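Local coordinates for glycerol dehydratase (PDB 1R9D), which probably acts as a vitamin B12-independent lyase of the glycyl radical enzyme family that dehydrates glycerol, at residues A[38-43]-A[119-124]; A[85-90]-A[124-129]; A[57-62]-A[212-217]. All blocks are in the same frame, centred on the assembly; numbering follows the deposited sequence.

Contact 1 of 3, residues A[38-43]-A[119-124]; sequences SFKQTE and LKDVFE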
loop_
_atom_site.group_PDB
_atom_site.type_symbol
_atom_site.label_atom_id
_atom_site.label_comp_id
_atom_site.label_asym_id
_atom_site.label_seq_id
_atom_site.Cartn_x
_atom_site.Cartn_y
_atom_site.Cartn_z
ATOM N N SER A 38 -15.651 11.263 8.879
ATOM C CA SER A 38 -14.220 11.540 8.827
ATOM C C SER A 38 -13.587 11.020 7.540
ATOM O O SER A 38 -12.875 11.755 6.858
ATOM C CB SER A 38 -13.510 10.927 10.037
ATOM O OG SER A 38 -12.124 11.237 10.022
ATOM N N PHE A 39 -13.845 9.759 7.202
ATOM C CA PHE A 39 -13.274 9.182 5.987
ATOM C C PHE A 39 -13.656 9.944 4.716
ATOM O O PHE A 39 -12.871 10.025 3.771
ATOM C CB PHE A 39 -13.674 7.710 5.851
ATOM C CG PHE A 39 -12.652 6.750 6.404
ATOM C CD1 PHE A 39 -12.310 6.775 7.750
ATOM C CD2 PHE A 39 -12.014 5.837 5.566
ATOM C CE1 PHE A 39 -11.341 5.903 8.262
ATOM C CE2 PHE A 39 -11.046 4.963 6.062
ATOM C CZ PHE A 39 -10.708 4.998 7.411
ATOM N N LYS A 40 -14.861 10.504 4.692
ATOM C CA LYS A 40 -15.308 11.260 3.530
ATOM C C LYS A 40 -14.454 12.508 3.335
ATOM O O LYS A 40 -14.366 13.038 2.228
ATOM C CB LYS A 40 -16.776 11.666 3.688
ATOM C CG LYS A 40 -17.760 10.534 3.463
ATOM C CD LYS A 40 -19.200 11.024 3.586
ATOM C CE LYS A 40 -20.182 9.895 3.309
ATOM N NZ LYS A 40 -21.595 10.326 3.500
ATOM N N GLN A 41 -13.821 12.963 4.411
ATOM C CA GLN A 41 -12.985 14.161 4.369
ATOM C C GLN A 41 -11.484 13.895 4.276
ATOM O O GLN A 41 -10.693 14.841 4.203
ATOM C CB GLN A 41 -13.250 15.021 5.606
ATOM C CG GLN A 41 -14.657 15.573 5.683
ATOM C CD GLN A 41 -14.997 16.413 4.474
ATOM O OE1 GLN A 41 -14.311 17.393 4.175
ATOM N NE2 GLN A 41 -16.055 16.035 3.766
ATOM N N THR A 42 -11.085 12.625 4.271
ATOM C CA THR A 42 -9.665 12.293 4.219
ATOM C C THR A 42 -9.274 11.356 3.075
ATOM O O THR A 42 -8.270 10.651 3.169
ATOM C CB THR A 42 -9.216 11.647 5.550
ATOM O OG1 THR A 42 -9.954 10.437 5.763
ATOM C CG2 THR A 42 -9.474 12.590 6.721
ATOM N N GLU A 43 -10.048 11.365 1.995
ATOM C CA GLU A 43 -9.787 10.497 0.845
ATOM C C GLU A 43 -8.377 10.585 0.259
ATOM O O GLU A 43 -7.841 9.583 -0.212
ATOM C CB GLU A 43 -10.795 10.783 -0.274
ATOM C CG GLU A 43 -12.254 10.568 0.115
ATOM C CD GLU A 43 -12.676 9.105 0.108
ATOM O OE1 GLU A 43 -11.830 8.227 -0.171
ATOM O OE2 GLU A 43 -13.867 8.839 0.380
ATOM N N LEU A 119 -27.982 4.346 9.526
ATOM C CA LEU A 119 -26.978 3.417 9.022
ATOM C C LEU A 119 -27.038 3.263 7.504
ATOM O O LEU A 119 -26.077 2.812 6.889
ATOM C CB LEU A 119 -27.132 2.044 9.684
ATOM C CG LEU A 119 -26.750 1.968 11.161
ATOM C CD1 LEU A 119 -27.044 0.570 11.686
ATOM C CD2 LEU A 119 -25.270 2.299 11.328
ATOM N N LYS A 120 -28.160 3.637 6.894
ATOM C CA LYS A 120 -28.291 3.515 5.446
ATOM C C LYS A 120 -27.118 4.159 4.709
ATOM O O LYS A 120 -26.522 3.545 3.824
ATOM C CB LYS A 120 -29.603 4.142 4.968
ATOM C CG LYS A 120 -30.843 3.371 5.382
ATOM C CD LYS A 120 -32.111 4.088 4.937
ATOM C CE LYS A 120 -33.355 3.304 5.338
ATOM N NZ LYS A 120 -34.612 4.005 4.944
ATOM N N ASP A 121 -26.785 5.394 5.074
ATOM C CA ASP A 121 -25.677 6.094 4.430
ATOM C C ASP A 121 -24.341 5.403 4.712
ATOM O O ASP A 121 -23.431 5.427 3.882
ATOM C CB ASP A 121 -25.600 7.541 4.913
ATOM C CG ASP A 121 -24.533 8.335 4.183
ATOM O OD1 ASP A 121 -24.683 8.544 2.961
ATOM O OD2 ASP A 121 -23.543 8.743 4.824
ATOM N N VAL A 122 -24.227 4.803 5.893
ATOM C CA VAL A 122 -23.003 4.109 6.274
ATOM C C VAL A 122 -22.766 2.938 5.322
ATOM O O VAL A 122 -21.680 2.791 4.766
ATOM C CB VAL A 122 -23.090 3.588 7.728
ATOM C CG1 VAL A 122 -21.820 2.825 8.087
ATOM C CG2 VAL A 122 -23.285 4.754 8.683
ATOM N N PHE A 123 -23.794 2.113 5.131
ATOM C CA PHE A 123 -23.704 0.966 4.233
ATOM C C PHE A 123 -23.346 1.427 2.824
ATOM O O PHE A 123 -22.571 0.776 2.124
ATOM C CB PHE A 123 -25.039 0.212 4.184
ATOM C CG PHE A 123 -25.480 -0.343 5.511
ATOM C CD1 PHE A 123 -26.816 -0.271 5.894
ATOM C CD2 PHE A 123 -24.569 -0.948 6.372
ATOM C CE1 PHE A 123 -27.241 -0.790 7.116
ATOM C CE2 PHE A 123 -24.983 -1.473 7.598
ATOM C CZ PHE A 123 -26.322 -1.394 7.970
ATOM N N GLU A 124 -23.918 2.555 2.411
ATOM C CA GLU A 124 -23.658 3.087 1.078
ATOM C C GLU A 124 -22.213 3.542 0.895
ATOM O O GLU A 124 -21.578 3.211 -0.104
ATOM C CB GLU A 124 -24.602 4.255 0.781
ATOM C CG GLU A 124 -24.510 4.774 -0.643
ATOM C CD GLU A 124 -25.422 5.966 -0.886
ATOM O OE1 GLU A 124 -26.634 5.860 -0.592
ATOM O OE2 GLU A 124 -24.926 7.006 -1.372
#

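Contact 2 of 3, residues A[85-90]-A[124-129]; sequences VFPEFS and EYWNGK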
loop_
_atom_site.group_PDB
_atom_site.type_symbol
_atom_site.label_atom_id
_atom_site.label_comp_id
_atom_site.label_asym_id
_atom_site.label_seq_id
_atom_site.Cartn_x
_atom_site.Cartn_y
_atom_site.Cartn_z
ATOM N N VAL A 85 -20.791 0.311 16.161
ATOM C CA VAL A 85 -20.615 -0.367 14.882
ATOM C C VAL A 85 -19.270 0.005 14.260
ATOM O O VAL A 85 -18.856 1.167 14.309
ATOM C CB VAL A 85 -21.759 0.009 13.915
ATOM C CG1 VAL A 85 -21.535 -0.619 12.548
ATOM C CG2 VAL A 85 -23.084 -0.458 14.495
ATOM N N PHE A 86 -18.594 -0.990 13.687
ATOM C CA PHE A 86 -17.284 -0.800 13.064
ATOM C C PHE A 86 -17.362 -1.193 11.587
ATOM O O PHE A 86 -16.870 -2.247 11.176
ATOM C CB PHE A 86 -16.236 -1.648 13.807
ATOM C CG PHE A 86 -16.019 -1.220 15.234
ATOM C CD1 PHE A 86 -17.029 -1.369 16.186
ATOM C CD2 PHE A 86 -14.831 -0.608 15.616
ATOM C CE1 PHE A 86 -16.858 -0.911 17.488
ATOM C CE2 PHE A 86 -14.648 -0.144 16.915
ATOM C CZ PHE A 86 -15.666 -0.295 17.856
ATOM N N PRO A 87 -17.969 -0.324 10.763
ATOM C CA PRO A 87 -18.153 -0.530 9.326
ATOM C C PRO A 87 -16.891 -0.657 8.487
ATOM O O PRO A 87 -16.958 -1.124 7.355
ATOM C CB PRO A 87 -18.997 0.674 8.917
ATOM C CG PRO A 87 -18.466 1.745 9.808
ATOM C CD PRO A 87 -18.391 1.037 11.148
ATOM N N GLU A 88 -15.751 -0.246 9.037
ATOM C CA GLU A 88 -14.487 -0.315 8.309
ATOM C C GLU A 88 -14.017 -1.744 8.063
ATOM O O GLU A 88 -13.209 -1.985 7.166
ATOM C CB GLU A 88 -13.385 0.452 9.054
ATOM C CG GLU A 88 -13.045 -0.089 10.441
ATOM C CD GLU A 88 -13.685 0.700 11.571
ATOM O OE1 GLU A 88 -12.937 1.219 12.426
ATOM O OE2 GLU A 88 -14.931 0.796 11.614
ATOM N N PHE A 89 -14.517 -2.690 8.856
ATOM C CA PHE A 89 -14.127 -4.089 8.699
ATOM C C PHE A 89 -15.136 -4.849 7.840
ATOM O O PHE A 89 -14.755 -5.560 6.913
ATOM C CB PHE A 89 -13.969 -4.735 10.075
ATOM C CG PHE A 89 -12.984 -4.019 10.960
ATOM C CD1 PHE A 89 -13.383 -3.475 12.176
ATOM C CD2 PHE A 89 -11.657 -3.866 10.559
ATOM C CE1 PHE A 89 -12.476 -2.783 12.985
ATOM C CE2 PHE A 89 -10.743 -3.178 11.357
ATOM C CZ PHE A 89 -11.149 -2.633 12.573
ATOM N N SER A 90 -16.420 -4.695 8.155
ATOM C CA SER A 90 -17.504 -5.318 7.391
ATOM C C SER A 90 -18.789 -4.666 7.882
ATOM O O SER A 90 -18.820 -4.102 8.971
ATOM C CB SER A 90 -17.576 -6.833 7.630
ATOM O OG SER A 90 -18.080 -7.128 8.919
ATOM N N GLU A 124 -23.918 2.555 2.411
ATOM C CA GLU A 124 -23.658 3.087 1.078
ATOM C C GLU A 124 -22.213 3.542 0.895
ATOM O O GLU A 124 -21.578 3.211 -0.104
ATOM C CB GLU A 124 -24.602 4.255 0.781
ATOM C CG GLU A 124 -24.510 4.774 -0.643
ATOM C CD GLU A 124 -25.422 5.966 -0.886
ATOM O OE1 GLU A 124 -26.634 5.860 -0.592
ATOM O OE2 GLU A 124 -24.926 7.006 -1.372
ATOM N N TYR A 125 -21.686 4.295 1.852
ATOM C CA TYR A 125 -20.315 4.775 1.725
ATOM C C TYR A 125 -19.263 3.672 1.740
ATOM O O TYR A 125 -18.388 3.632 0.876
ATOM C CB TYR A 125 -19.957 5.762 2.836
ATOM C CG TYR A 125 -18.495 6.172 2.768
ATOM C CD1 TYR A 125 -18.048 7.068 1.795
ATOM C CD2 TYR A 125 -17.547 5.596 3.615
ATOM C CE1 TYR A 125 -16.697 7.378 1.665
ATOM C CE2 TYR A 125 -16.188 5.898 3.492
ATOM C CZ TYR A 125 -15.773 6.789 2.513
ATOM O OH TYR A 125 -14.434 7.078 2.372
ATOM N N TRP A 126 -19.345 2.784 2.726
ATOM C CA TRP A 126 -18.348 1.726 2.868
ATOM C C TRP A 126 -18.381 0.574 1.881
ATOM O O TRP A 126 -17.570 -0.346 1.973
ATOM C CB TRP A 126 -18.377 1.175 4.290
ATOM C CG TRP A 126 -17.963 2.184 5.306
ATOM C CD1 TRP A 126 -18.777 3.025 6.008
ATOM C CD2 TRP A 126 -16.623 2.488 5.713
ATOM N NE1 TRP A 126 -18.029 3.833 6.827
ATOM C CE2 TRP A 126 -16.703 3.525 6.665
ATOM C CE3 TRP A 126 -15.362 1.983 5.362
ATOM C CZ2 TRP A 126 -15.567 4.073 7.278
ATOM C CZ3 TRP A 126 -14.230 2.527 5.971
ATOM C CH2 TRP A 126 -14.342 3.560 6.918
ATOM N N ASN A 127 -19.299 0.619 0.926
ATOM C CA ASN A 127 -19.379 -0.446 -0.057
ATOM C C ASN A 127 -18.064 -0.591 -0.827
ATOM O O ASN A 127 -17.631 0.333 -1.523
ATOM C CB ASN A 127 -20.527 -0.183 -1.033
ATOM C CG ASN A 127 -20.645 -1.259 -2.085
ATOM O OD1 ASN A 127 -20.667 -2.448 -1.772
ATOM N ND2 ASN A 127 -20.726 -0.849 -3.346
ATOM N N GLY A 128 -17.435 -1.756 -0.688
ATOM C CA GLY A 128 -16.182 -2.033 -1.367
ATOM C C GLY A 128 -14.945 -1.438 -0.715
ATOM O O GLY A 128 -13.837 -1.631 -1.207
ATOM N N LYS A 129 -15.116 -0.748 0.407
ATOM C CA LYS A 129 -13.987 -0.098 1.068
ATOM C C LYS A 129 -13.551 -0.693 2.403
ATOM O O LYS A 129 -12.724 -0.106 3.103
ATOM C CB LYS A 129 -14.319 1.383 1.264
ATOM C CG LYS A 129 -14.746 2.068 -0.025
ATOM C CD LYS A 129 -15.197 3.494 0.222
ATOM C CE LYS A 129 -15.748 4.114 -1.056
ATOM N NZ LYS A 129 -16.388 5.433 -0.787
HETATM O O HOH W 1 -11.447 -0.114 5.853
#

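Contact 3 of 3, residues A[57-62]-A[212-217]; sequences HILENI and CEAAIT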
loop_
_atom_site.group_PDB
_atom_site.type_symbol
_atom_site.label_atom_id
_atom_site.label_comp_id
_atom_site.label_asym_id
_atom_site.label_seq_id
_atom_site.Cartn_x
_atom_site.Cartn_y
_atom_site.Cartn_z
ATOM N N HIS A 57 -11.734 12.332 15.305
ATOM C CA HIS A 57 -13.105 12.789 15.077
ATOM C C HIS A 57 -14.110 12.046 15.957
ATOM O O HIS A 57 -15.097 12.624 16.423
ATOM C CB HIS A 57 -13.479 12.607 13.607
ATOM C CG HIS A 57 -14.727 13.331 13.209
ATOM N ND1 HIS A 57 -14.865 14.697 13.335
ATOM C CD2 HIS A 57 -15.887 12.883 12.672
ATOM C CE1 HIS A 57 -16.056 15.060 12.892
ATOM N NE2 HIS A 57 -16.695 13.979 12.483
ATOM N N ILE A 58 -13.861 10.758 16.169
ATOM C CA ILE A 58 -14.735 9.947 17.007
ATOM C C ILE A 58 -14.623 10.389 18.467
ATOM O O ILE A 58 -15.628 10.688 19.117
ATOM C CB ILE A 58 -14.359 8.448 16.905
ATOM C CG1 ILE A 58 -14.685 7.928 15.506
ATOM C CG2 ILE A 58 -15.083 7.650 17.975
ATOM C CD1 ILE A 58 -14.158 6.533 15.228
ATOM N N LEU A 59 -13.395 10.446 18.975
ATOM C CA LEU A 59 -13.163 10.834 20.360
ATOM C C LEU A 59 -13.641 12.237 20.717
ATOM O O LEU A 59 -14.020 12.492 21.861
ATOM C CB LEU A 59 -11.680 10.703 20.707
ATOM C CG LEU A 59 -11.138 9.272 20.783
ATOM C CD1 LEU A 59 -9.687 9.300 21.222
ATOM C CD2 LEU A 59 -11.964 8.463 21.766
ATOM N N GLU A 60 -13.625 13.147 19.749
ATOM C CA GLU A 60 -14.063 14.512 20.018
ATOM C C GLU A 60 -15.580 14.673 19.987
ATOM O O GLU A 60 -16.115 15.576 20.627
ATOM C CB GLU A 60 -13.439 15.488 19.008
ATOM C CG GLU A 60 -11.916 15.543 19.035
ATOM C CD GLU A 60 -11.338 16.513 18.013
ATOM O OE1 GLU A 60 -11.836 16.545 16.865
ATOM O OE2 GLU A 60 -10.378 17.235 18.352
ATOM N N ASN A 61 -16.275 13.788 19.276
ATOM C CA ASN A 61 -17.725 13.912 19.138
ATOM C C ASN A 61 -18.629 12.780 19.628
ATOM O O ASN A 61 -19.851 12.934 19.652
ATOM C CB ASN A 61 -18.044 14.201 17.673
ATOM C CG ASN A 61 -17.363 15.462 17.174
ATOM O OD1 ASN A 61 -17.773 16.571 17.510
ATOM N ND2 ASN A 61 -16.305 15.296 16.386
ATOM N N ILE A 62 -18.049 11.648 20.010
ATOM C CA ILE A 62 -18.848 10.518 20.485
ATOM C C ILE A 62 -19.515 10.881 21.818
ATOM O O ILE A 62 -18.912 11.537 22.664
ATOM C CB ILE A 62 -17.958 9.259 20.688
ATOM C CG1 ILE A 62 -18.823 8.012 20.905
ATOM C CG2 ILE A 62 -17.039 9.465 21.870
ATOM C CD1 ILE A 62 -19.478 7.473 19.646
ATOM N N CYS A 212 -2.811 10.068 20.171
ATOM C CA CYS A 212 -2.627 10.262 21.602
ATOM C C CYS A 212 -3.156 11.621 22.060
ATOM O O CYS A 212 -3.631 11.762 23.190
ATOM C CB CYS A 212 -1.150 10.104 21.971
ATOM S SG CYS A 212 -0.582 8.369 21.906
ATOM N N GLU A 213 -3.079 12.620 21.185
ATOM C CA GLU A 213 -3.586 13.942 21.533
ATOM C C GLU A 213 -5.104 13.856 21.625
ATOM O O GLU A 213 -5.727 14.545 22.434
ATOM C CB GLU A 213 -3.168 14.979 20.483
ATOM C CG GLU A 213 -1.660 15.148 20.375
ATOM C CD GLU A 213 -1.240 16.230 19.398
ATOM O OE1 GLU A 213 -1.803 16.290 18.280
ATOM O OE2 GLU A 213 -0.329 17.016 19.744
ATOM N N ALA A 214 -5.694 12.993 20.801
ATOM C CA ALA A 214 -7.139 12.811 20.812
ATOM C C ALA A 214 -7.545 12.120 22.111
ATOM O O ALA A 214 -8.606 12.408 22.670
ATOM C CB ALA A 214 -7.582 11.978 19.612
ATOM N N ALA A 215 -6.698 11.210 22.588
ATOM C CA ALA A 215 -6.977 10.500 23.831
ATOM C C ALA A 215 -7.030 11.512 24.973
ATOM O O ALA A 215 -7.920 11.455 25.823
ATOM C CB ALA A 215 -5.895 9.458 24.101
ATOM N N ILE A 216 -6.070 12.435 24.983
ATOM C CA ILE A 216 -6.004 13.471 26.010
ATOM C C ILE A 216 -7.290 14.296 25.997
ATOM O O ILE A 216 -7.846 14.612 27.051
ATOM C CB ILE A 216 -4.782 14.392 25.784
ATOM C CG1 ILE A 216 -3.492 13.596 26.011
ATOM C CG2 ILE A 216 -4.837 15.590 26.725
ATOM C CD1 ILE A 216 -2.219 14.374 25.738
ATOM N N THR A 217 -7.766 14.624 24.800
ATOM C CA THR A 217 -8.997 15.392 24.639
ATOM C C THR A 217 -10.185 14.615 25.198
ATOM O O THR A 217 -11.053 15.178 25.874
ATOM C CB THR A 217 -9.272 15.695 23.148
ATOM O OG1 THR A 217 -8.199 16.478 22.612
ATOM C CG2 THR A 217 -10.583 16.454 22.983
HETATM O O HOH W 2 -7.531 16.067 19.915
#

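Contact 1 of 3, residues A[38-43]-A[119-124]
An interhelical salt bridge between Lys40 and Asp121 ties helix 30-40, near its C-terminal end, to helix 113-125 in the helical outer part of the pyruvate formate lyase-like region. The two side chains run toward each other from opposite directions and meet at their charged ends. Lys40 NZ donates to Asp121 OD2 at 2.8 Å, reaching the lone pair that lies on the side of the other carboxylate oxygen. The angle from Asp121 CG through Asp121 OD2 to Lys40 NZ, 119°, suits such a syn approach. Asp121 OD1 stays at 3.6 Å from Lys40 NZ, so the ammonium is bound at one oxygen instead of bridging both.

Reach explains how the pair forms at all, since the backbones stand well apart: the nearest CA atoms, those of Lys40 and Val122, are 10.9 Å from each other. Lys40 spans most of that gap with a chain that is fully extended beyond CG. Asp121 covers the rest by placing CG anti to its own backbone N (chi1 -175°), which leads the carboxylate out toward helix 30-40. The carboxylate of Glu124, one turn further along, adds a more distant negative charge, its OE2 lying 6.8 Å from Lys40 NZ, and may favour the lysine electrostatically. The bridge is small, burying 69 Å² in all, and lies at the protein surface.

Closer packing between the same helices occurs beside it. Val122 rests on Ile33 and Thr36, Asp121 also touches Thr36, and Phe39 packs on Tyr125. Helix 47-61 also packs on helix 30-40, where Phe39 meets Ala54, while just past the helix the carbonyl oxygen of Glu43 accepts a hydrogen bond from Arg516 of the second subunit.

Contact 2 of 3, residues A[85-90]-A[124-129]
The indole of Trp126 has Pro87 and Glu88 over one face and Tyr125 CD2 over the opposite face, 3.6 Å above the plane and toward the rim. Trp126 CD1 in turn lies in plane at the edge of the Tyr125 ring. The proline ring crosses the indole obliquely: Pro87 CB sits 3.9 Å from the centroid of the five-membered ring and only 17° off its normal, a CH-pi contact. Next to it, Glu88 CA makes a second one, 4.0 Å from the centroid of the six-membered ring, while Glu88 CB lies 3.8 Å from Trp126 CZ3. At the rim of the indole, NE1 is hydrogen-bonded to Thr36 of helix 30-40.

Glu88 turns its carboxylate elsewhere. Its CG lies between the backbone N and the carbonyl carbon (chi1 62°), over the centre of the Phe89 ring, and OE1 forms salt bridges with Arg31 and Arg51.

Trp126 opens a type II beta turn ending at Lys129, with Gly128 at positive phi, where helix 113-125 gives way to helix 131-138. A water donates to both Glu88 O, at 2.9 Å, and Lys129 O, at 3.0 Å.

The direct contact consists of Pro87 and Glu88 carbons over the indole face, with the water as a polar link between the segments. The indole N-H, bonded to Thr36, and the carboxylate, probably kept ionised by its two arginines, both find partners outside this buried CH-pi contact.

Contact 3 of 3, residues A[57-62]-A[212-217]
Leu59 and Ala214 each point toward the other helix, and Leu59 makes the contact with CD1. This methyl approaches Ala214 CB to 3.8 Å and Ala214 O to 3.6 Å, and it also lies 3.8 Å from Ala215 N. It is thus pressed against the backbone of helix 197-230 as much as against a side chain. The leucine reaches there with CG anti to the carbonyl carbon (chi1 -69°), while Ala215, its CB turned away, offers mainly its amide.

The small alanine is consistent with the close approach of the two helices: the axes of the short segments come to 8.9 Å and point the same way, at an angle of 8°. Both helices lie within the pyruvate formate lyase-like region, and helix 260-277 closes over the same apolar patch, with Ile273 touching Leu59 and Ala215, and Ile276 also touching Leu59.

Next to Leu59, Glu60 meets Thr217, which lies one turn beyond Ala214; both are partly exposed. Their aliphatic parts meet loosely, Glu60 CG being 4.3 Å from Thr217 CG2, and a water spans the polar ends: it is 2.8 Å from Thr217 OG1 and donates weakly to Glu60 OE2. The stronger partner of that carboxylate is Lys56, in a salt bridge one turn back on its own helix. Where helix 47-61 finishes, Asn61 ND2 folds back onto His57 O at 2.9 Å, and Arg221 from helix 197-230 donates to the carbonyl oxygens of Leu59 and Ile62.

How the contacts relate
From the N terminus, helix 30-40 leads into segment 38-43, which contact 1 joins to helix 113-125. Helix 47-61 follows and carries the first half of contact 3, whose partner arrives 150 residues later on helix 197-230. The loop 85-90 comes next and pairs with 124-129 in contact 2, closing the shortest loop and lying wholly inside that of contact 3. Contact 1 crosses both others. Contacts 1 and 2 share Glu124 and touch directly, through Glu43 with Tyr125 and Phe39 with Trp126; contact 1 meets contact 3 where Ser38 packs on His57. Contacts 1 and 2 tie helix 30-40 and loop 85-90 to 113-129, while contact 3 joins helix 47-61 to helix 197-230.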